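Local coordinates for protein NolR (PDB 4OMZ) that binds DNA as a dimeric ArsR-type winged helix-turn-helix regulator and probably controls the expression of rhizobial nodulation and symbiosis genes, at residues A[20-25]-A[88-93]; A[43-48]-A[81-86]; A[28-33]-A[52-57]. One frame throughout, in Å; residues are numbered along the deposited sequence.

Contact 1 of 3, residues A[20-25]-A[88-93]; sequences AGFLSA and DSVMKI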
# COMPACT_ATOMS: atom_id res chain seq x y z
N ALA A 20 5.43 -3.68 4.57
CA ALA A 20 4.54 -4.37 3.64
C ALA A 20 3.29 -4.88 4.36
O ALA A 20 2.24 -4.98 3.74
CB ALA A 20 5.27 -5.51 2.95
N GLY A 21 3.41 -5.23 5.64
CA GLY A 21 2.24 -5.63 6.41
C GLY A 21 1.24 -4.49 6.52
O GLY A 21 0.04 -4.64 6.24
N PHE A 22 1.76 -3.32 6.91
CA PHE A 22 0.95 -2.11 6.98
C PHE A 22 0.28 -1.76 5.64
O PHE A 22 -0.95 -1.58 5.54
CB PHE A 22 1.83 -0.97 7.47
CG PHE A 22 1.29 0.40 7.17
CD1 PHE A 22 0.12 0.85 7.75
CD2 PHE A 22 1.98 1.24 6.31
CE1 PHE A 22 -0.36 2.11 7.47
CE2 PHE A 22 1.51 2.51 6.04
CZ PHE A 22 0.33 2.95 6.62
N LEU A 23 1.10 -1.69 4.59
CA LEU A 23 0.59 -1.35 3.26
C LEU A 23 -0.44 -2.36 2.80
O LEU A 23 -1.42 -2.03 2.13
CB LEU A 23 1.72 -1.29 2.23
CG LEU A 23 2.69 -0.12 2.32
CD1 LEU A 23 3.73 -0.26 1.22
CD2 LEU A 23 1.91 1.17 2.20
N SER A 24 -0.22 -3.62 3.18
CA SER A 24 -1.14 -4.69 2.85
C SER A 24 -2.47 -4.43 3.50
O SER A 24 -3.52 -4.69 2.90
CB SER A 24 -0.59 -6.04 3.29
OG SER A 24 0.48 -6.45 2.46
N ALA A 25 -2.44 -3.92 4.73
CA ALA A 25 -3.69 -3.52 5.39
C ALA A 25 -4.38 -2.43 4.60
O ALA A 25 -5.61 -2.38 4.54
CB ALA A 25 -3.44 -3.07 6.80
N ASP A 88 -1.59 8.09 12.41
CA ASP A 88 -0.68 8.96 11.69
C ASP A 88 -0.18 8.31 10.39
O ASP A 88 -0.03 8.98 9.37
CB ASP A 88 0.50 9.34 12.58
CG ASP A 88 1.55 10.14 11.84
OD1 ASP A 88 1.35 11.36 11.66
OD2 ASP A 88 2.58 9.55 11.45
N SER A 89 0.06 7.00 10.45
CA SER A 89 0.48 6.23 9.28
C SER A 89 -0.55 6.30 8.14
O SER A 89 -0.22 6.65 7.00
CB SER A 89 0.70 4.77 9.66
OG SER A 89 1.76 4.64 10.58
N VAL A 90 -1.80 5.97 8.48
CA VAL A 90 -2.88 5.99 7.51
C VAL A 90 -3.00 7.38 6.92
O VAL A 90 -3.15 7.54 5.71
CB VAL A 90 -4.24 5.57 8.14
CG1 VAL A 90 -5.38 5.86 7.18
CG2 VAL A 90 -4.22 4.09 8.49
N MET A 91 -2.91 8.40 7.76
CA MET A 91 -3.03 9.76 7.28
C MET A 91 -1.90 10.14 6.33
O MET A 91 -2.12 10.85 5.35
CB MET A 91 -3.11 10.74 8.45
CG MET A 91 -4.53 10.92 8.95
SD MET A 91 -4.65 11.61 10.61
CE MET A 91 -5.97 10.60 11.26
N LYS A 92 -0.69 9.67 6.61
CA LYS A 92 0.43 9.96 5.72
C LYS A 92 0.25 9.28 4.37
O LYS A 92 0.52 9.89 3.32
CB LYS A 92 1.76 9.56 6.36
CG LYS A 92 2.27 10.58 7.36
CD LYS A 92 3.35 10.02 8.27
CE LYS A 92 3.96 11.11 9.11
NZ LYS A 92 5.23 11.60 8.53
N ILE A 93 -0.21 8.03 4.38
CA ILE A 93 -0.41 7.34 3.11
C ILE A 93 -1.55 7.98 2.32
O ILE A 93 -1.43 8.18 1.12
CB ILE A 93 -0.69 5.84 3.32
CG1 ILE A 93 0.54 5.16 3.93
CG2 ILE A 93 -1.03 5.18 1.99
CD1 ILE A 93 1.79 5.34 3.11
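Phe-22 reaches across from helix 10-26 and sets the end of its ring against Ser-89 and Ile-93 of helix 88-101. Its CG stands anti to the backbone N (chi1 161°), which sends the ring out towards the other helix. Phe-22 CZ lies 3.5 Å from Ile-93 CG1, so the isoleucine meets the rim of the ring roughly in plane. Ser-89 approaches the same end obliquely, with CB 3.6 Å from Phe-22 CZ. Val-90 is a looser neighbour, its CG2 4.5 Å from Phe-22 CE1. With an alanine here instead of Phe-22, Ser-89 CB and Ile-93 CG1 would probably lose their main partner and a gap would open between the helices. Leu-23 comes next and adds a lighter touch, Leu-23 CD2 to Ile-93 CD1 at 4.3 Å. The helix segments cross at -70° with axes 11.3 Å apart, a spacing that the phenylalanine spans. Tyr-101 of the second subunit packs on Phe-22, and Ala-96 of that subunit packs on Ile-93. This meeting of the N-terminal and C-terminal helices at the subunit interface is characteristic of the ArsR-family dimer.

Contact 2 of 3, residues A[43-48]-A[81-86]; sequences MAVGAL and IYYSSS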
# COMPACT_ATOMS: atom_id res chain seq x y z
N MET A 43 -18.24 6.20 13.06
CA MET A 43 -19.39 5.44 12.57
C MET A 43 -19.62 4.14 13.32
O MET A 43 -18.68 3.42 13.66
CB MET A 43 -19.24 5.12 11.08
CG MET A 43 -19.34 6.32 10.18
SD MET A 43 -19.49 5.85 8.46
CE MET A 43 -18.29 6.95 7.77
N ALA A 44 -20.90 3.85 13.57
CA ALA A 44 -21.28 2.55 14.06
C ALA A 44 -21.14 1.62 12.86
O ALA A 44 -21.23 2.07 11.72
CB ALA A 44 -22.68 2.54 14.61
N VAL A 45 -20.94 0.34 13.12
CA VAL A 45 -20.60 -0.61 12.07
C VAL A 45 -21.63 -0.63 10.93
O VAL A 45 -21.25 -0.80 9.77
CB VAL A 45 -20.46 -2.02 12.67
CG1 VAL A 45 -20.11 -3.03 11.60
CG2 VAL A 45 -19.37 -2.02 13.74
N GLY A 46 -22.91 -0.44 11.23
CA GLY A 46 -23.93 -0.43 10.20
C GLY A 46 -23.80 0.68 9.18
O GLY A 46 -23.72 0.44 7.96
N ALA A 47 -23.74 1.91 9.68
CA ALA A 47 -23.58 3.10 8.86
C ALA A 47 -22.31 3.00 8.02
O ALA A 47 -22.25 3.46 6.88
CB ALA A 47 -23.56 4.35 9.73
N LEU A 48 -21.27 2.42 8.61
CA LEU A 48 -20.01 2.26 7.91
C LEU A 48 -20.15 1.27 6.76
O LEU A 48 -19.73 1.56 5.64
CB LEU A 48 -18.90 1.81 8.85
CG LEU A 48 -17.56 1.70 8.13
CD1 LEU A 48 -17.18 3.05 7.56
CD2 LEU A 48 -16.48 1.19 9.07
N ILE A 81 -20.66 -0.23 19.00
CA ILE A 81 -19.26 0.12 18.80
C ILE A 81 -19.14 1.18 17.72
O ILE A 81 -19.71 1.05 16.64
CB ILE A 81 -18.41 -1.11 18.42
CG1 ILE A 81 -18.56 -2.22 19.47
CG2 ILE A 81 -16.95 -0.72 18.27
CD1 ILE A 81 -18.00 -1.86 20.83
N TYR A 82 -18.40 2.24 18.03
CA TYR A 82 -18.10 3.30 17.08
C TYR A 82 -16.63 3.25 16.72
O TYR A 82 -15.77 3.32 17.60
CB TYR A 82 -18.47 4.67 17.65
CG TYR A 82 -19.95 4.88 17.81
CD1 TYR A 82 -20.73 5.28 16.73
CD2 TYR A 82 -20.58 4.69 19.03
CE1 TYR A 82 -22.09 5.48 16.86
CE2 TYR A 82 -21.94 4.89 19.17
CZ TYR A 82 -22.69 5.28 18.08
OH TYR A 82 -24.05 5.48 18.21
N TYR A 83 -16.37 3.12 15.43
CA TYR A 83 -15.01 3.04 14.90
C TYR A 83 -14.52 4.38 14.40
O TYR A 83 -15.31 5.19 13.89
CB TYR A 83 -14.94 2.01 13.77
CG TYR A 83 -14.93 0.57 14.23
CD1 TYR A 83 -16.10 -0.07 14.61
CD2 TYR A 83 -13.74 -0.14 14.28
CE1 TYR A 83 -16.08 -1.39 15.03
CE2 TYR A 83 -13.72 -1.46 14.69
CZ TYR A 83 -14.89 -2.08 15.07
OH TYR A 83 -14.85 -3.39 15.48
N SER A 84 -13.23 4.63 14.55
CA SER A 84 -12.61 5.82 13.96
C SER A 84 -11.17 5.50 13.63
O SER A 84 -10.68 4.43 14.00
CB SER A 84 -12.70 7.02 14.91
OG SER A 84 -12.16 6.70 16.18
N SER A 85 -10.49 6.39 12.93
CA SER A 85 -9.05 6.25 12.76
C SER A 85 -8.33 7.56 12.97
O SER A 85 -8.61 8.55 12.30
CB SER A 85 -8.71 5.70 11.38
OG SER A 85 -7.31 5.50 11.28
N SER A 86 -7.40 7.55 13.91
CA SER A 86 -6.54 8.69 14.16
C SER A 86 -5.09 8.31 13.87
O SER A 86 -4.16 8.92 14.40
CB SER A 86 -6.73 9.19 15.58
OG SER A 86 -7.95 9.90 15.70
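Tyr-83 and Met-43 form an antiparallel hydrogen-bonded pair, and they bury the most surface here. Tyr-83 N donates to Met-43 O at 2.9 Å, nearly straight at 168°. The return bond, Met-43 N to Tyr-83 O, is longer at 3.2 Å. Both side chains fall on the same face of the sheet. Met-43 there packs on Ser-37, and Tyr-83 on Leu-38 and Leu-63, so this face is turned to the helices. Val-45 and the ring of Tyr-83 stand next to each other on a common heading. Val-45 CG2 comes obliquely to Tyr-83 CE1 at 3.6 Å. The short, weakly bonded strand 43-44 lies against strand 80-84 of the beta hairpin 73-77/80-84, the wing of the winged helix fold. It leads straight into helix 45-51, with Ala-44 at the N-cap position. On the other face sits Tyr-82. Its CG is anti to the carbonyl carbon (chi1 -69°), which brings the ring beside the start of that helix, with Tyr-82 CE1 3.7 Å from Ala-44 CB. Along the backbone, Ala-44 CA makes a CA-H...O contact of 3.4 Å with Ile-81 O. Across the hairpin, Tyr-82 also touches Arg-75 and Asp-77 of strand 73-77.

Contact 3 of 3, residues A[28-33]-A[52-57]; sequences NPKRLL and VGLSQS. With PO4 (phosphate ion), chain J.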
# COMPACT_ATOMS: atom_id res chain seq x y z
N ASN A 28 -6.26 -2.28 -0.29
CA ASN A 28 -7.53 -2.86 -0.70
C ASN A 28 -8.54 -1.73 -0.87
O ASN A 28 -8.60 -0.83 -0.03
CB ASN A 28 -8.01 -3.88 0.34
CG ASN A 28 -9.34 -4.50 -0.03
OD1 ASN A 28 -10.41 -3.99 0.32
ND2 ASN A 28 -9.29 -5.63 -0.72
N PRO A 29 -9.31 -1.75 -1.97
CA PRO A 29 -10.20 -0.63 -2.28
C PRO A 29 -11.26 -0.40 -1.20
O PRO A 29 -11.53 0.75 -0.82
CB PRO A 29 -10.84 -1.03 -3.61
CG PRO A 29 -10.66 -2.51 -3.70
CD PRO A 29 -9.39 -2.82 -2.99
N LYS A 30 -11.83 -1.49 -0.71
CA LYS A 30 -12.87 -1.39 0.30
C LYS A 30 -12.26 -0.83 1.58
O LYS A 30 -12.80 0.09 2.19
CB LYS A 30 -13.53 -2.74 0.55
CG LYS A 30 -14.44 -3.22 -0.57
CD LYS A 30 -15.62 -2.28 -0.78
CE LYS A 30 -16.56 -2.82 -1.86
NZ LYS A 30 -15.86 -3.01 -3.16
N ARG A 31 -11.10 -1.36 1.96
CA ARG A 31 -10.38 -0.89 3.14
C ARG A 31 -9.94 0.57 3.02
O ARG A 31 -9.91 1.30 4.00
CB ARG A 31 -9.16 -1.76 3.40
CG ARG A 31 -9.23 -2.54 4.69
CD ARG A 31 -9.03 -4.01 4.45
NE ARG A 31 -7.73 -4.34 3.88
CZ ARG A 31 -7.49 -5.47 3.23
NH1 ARG A 31 -8.47 -6.36 3.06
NH2 ARG A 31 -6.29 -5.71 2.73
N LEU A 32 -9.61 0.98 1.80
CA LEU A 32 -9.26 2.36 1.52
C LEU A 32 -10.45 3.29 1.75
O LEU A 32 -10.33 4.34 2.39
CB LEU A 32 -8.74 2.48 0.09
CG LEU A 32 -7.42 3.21 -0.14
CD1 LEU A 32 -6.43 2.89 0.95
CD2 LEU A 32 -6.86 2.81 -1.49
N LEU A 33 -11.62 2.87 1.25
CA LEU A 33 -12.86 3.64 1.44
C LEU A 33 -13.25 3.71 2.93
O LEU A 33 -13.67 4.76 3.43
CB LEU A 33 -13.99 3.02 0.62
CG LEU A 33 -13.79 3.09 -0.90
CD1 LEU A 33 -14.86 2.28 -1.62
CD2 LEU A 33 -13.79 4.53 -1.39
N VAL A 52 -19.62 2.53 2.59
CA VAL A 52 -18.65 1.86 1.74
C VAL A 52 -19.37 0.88 0.82
O VAL A 52 -18.76 0.30 -0.08
CB VAL A 52 -17.58 1.13 2.56
CG1 VAL A 52 -16.80 2.12 3.41
CG2 VAL A 52 -18.24 0.07 3.43
N GLY A 53 -20.66 0.68 1.08
CA GLY A 53 -21.51 -0.17 0.28
C GLY A 53 -21.11 -1.64 0.26
O GLY A 53 -20.87 -2.21 -0.80
N LEU A 54 -21.03 -2.24 1.44
CA LEU A 54 -20.73 -3.67 1.52
C LEU A 54 -21.49 -4.29 2.69
O LEU A 54 -22.03 -3.56 3.53
CB LEU A 54 -19.23 -3.92 1.59
CG LEU A 54 -18.40 -3.42 2.76
CD1 LEU A 54 -18.27 -4.48 3.77
CD2 LEU A 54 -17.02 -3.04 2.30
N SER A 55 -21.54 -5.62 2.77
CA SER A 55 -22.25 -6.22 3.89
C SER A 55 -21.38 -6.38 5.15
O SER A 55 -20.17 -6.38 5.08
CB SER A 55 -22.79 -7.60 3.48
OG SER A 55 -21.72 -8.51 3.27
N GLN A 56 -22.04 -6.53 6.30
CA GLN A 56 -21.36 -6.62 7.59
C GLN A 56 -20.57 -7.89 7.95
O GLN A 56 -19.68 -7.80 8.80
CB GLN A 56 -22.35 -6.33 8.69
CG GLN A 56 -22.19 -5.00 9.38
CD GLN A 56 -23.52 -4.51 9.92
OE1 GLN A 56 -23.96 -3.40 9.52
NE2 GLN A 56 -24.30 -5.44 10.58
N SER A 57 -20.83 -9.04 7.33
CA SER A 57 -19.91 -10.17 7.53
C SER A 57 -18.57 -9.65 7.04
O SER A 57 -17.51 -9.83 7.64
CB SER A 57 -20.34 -11.43 6.74
OG SER A 57 -19.37 -12.46 6.86
P PO4 J . -14.73 -0.77 -5.33
O1 PO4 J . -13.46 -0.00 -5.06
O2 PO4 J . -14.41 -2.25 -5.35
O3 PO4 J . -15.73 -0.49 -4.24
O4 PO4 J . -15.29 -0.34 -6.67
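Lys-30 and Leu-54 pass each other with their side chains running in contrary senses. The aliphatic part of the lysine runs alongside one leucine methyl, and Lys-30 CD comes to 3.5 Å from Leu-54 CD2. Lys-30 CB and CG lie a little further from the same methyl. The lysine chain kinks about its CB-CG bond (chi2 -62°) and again near its end, which carries the amine to a phosphate ion. Lys-30 NZ donates to phosphate O3 at 2.7 Å. The phosphate probably comes from the crystallisation liquor, and it is also hydrogen-bonded to ND1 of His-13 of the second subunit. In this crystal the ion therefore lies between the two subunits. Deeper in, Leu-33 faces Val-52. Val-52 CG1 touches Leu-33 CB at 4.1 Å, and both residues are buried. Ahead of them, Asn-28 caps helix 29-40. Asn-28 OD1 accepts from Arg-31 N at 3.2 Å on a lone pair in the carbonyl plane, while the bond from Lys-30 N is weak. The guanidinium of Arg-31 folds back over Asn-28, whose CB lies 3.3 Å above its plane. In the other segment, Gly-53 has positive phi and ends helix 45-51 in a Schellman motif. From there the chain passes through Leu-54 to helix 56-68. This is the turn of the helix-turn-helix, packed against helix 29-40, and helix 56-68 is probably the recognition helix, as in other ArsR-family regulators.

All three contacts lie within the ArsR-type HTH region. Contact 1 joins helix 10-26 to helix 88-101, and contacts 2 and 3 fall between them in the chain. Contacts 2 and 3 alternate along the sequence: 28-33, 43-48, 52-57, 81-86. Their centres are about 12 Å apart, and Val-45 packs on Gln-56. Contact 1 is about 16 Å from contact 3 and 19 Å from contact 2, centre to centre. Arg-31 ties contact 3 to contact 1 through Ser-24 O and Ala-25 O. Met-91 of contact 1 packs on Ser-85 and Ser-86 of contact 2. Contacts 1 and 3 meet the second subunit and contact 2 lies on the wing, so the dimer interface adjoins the probable DNA-binding elements.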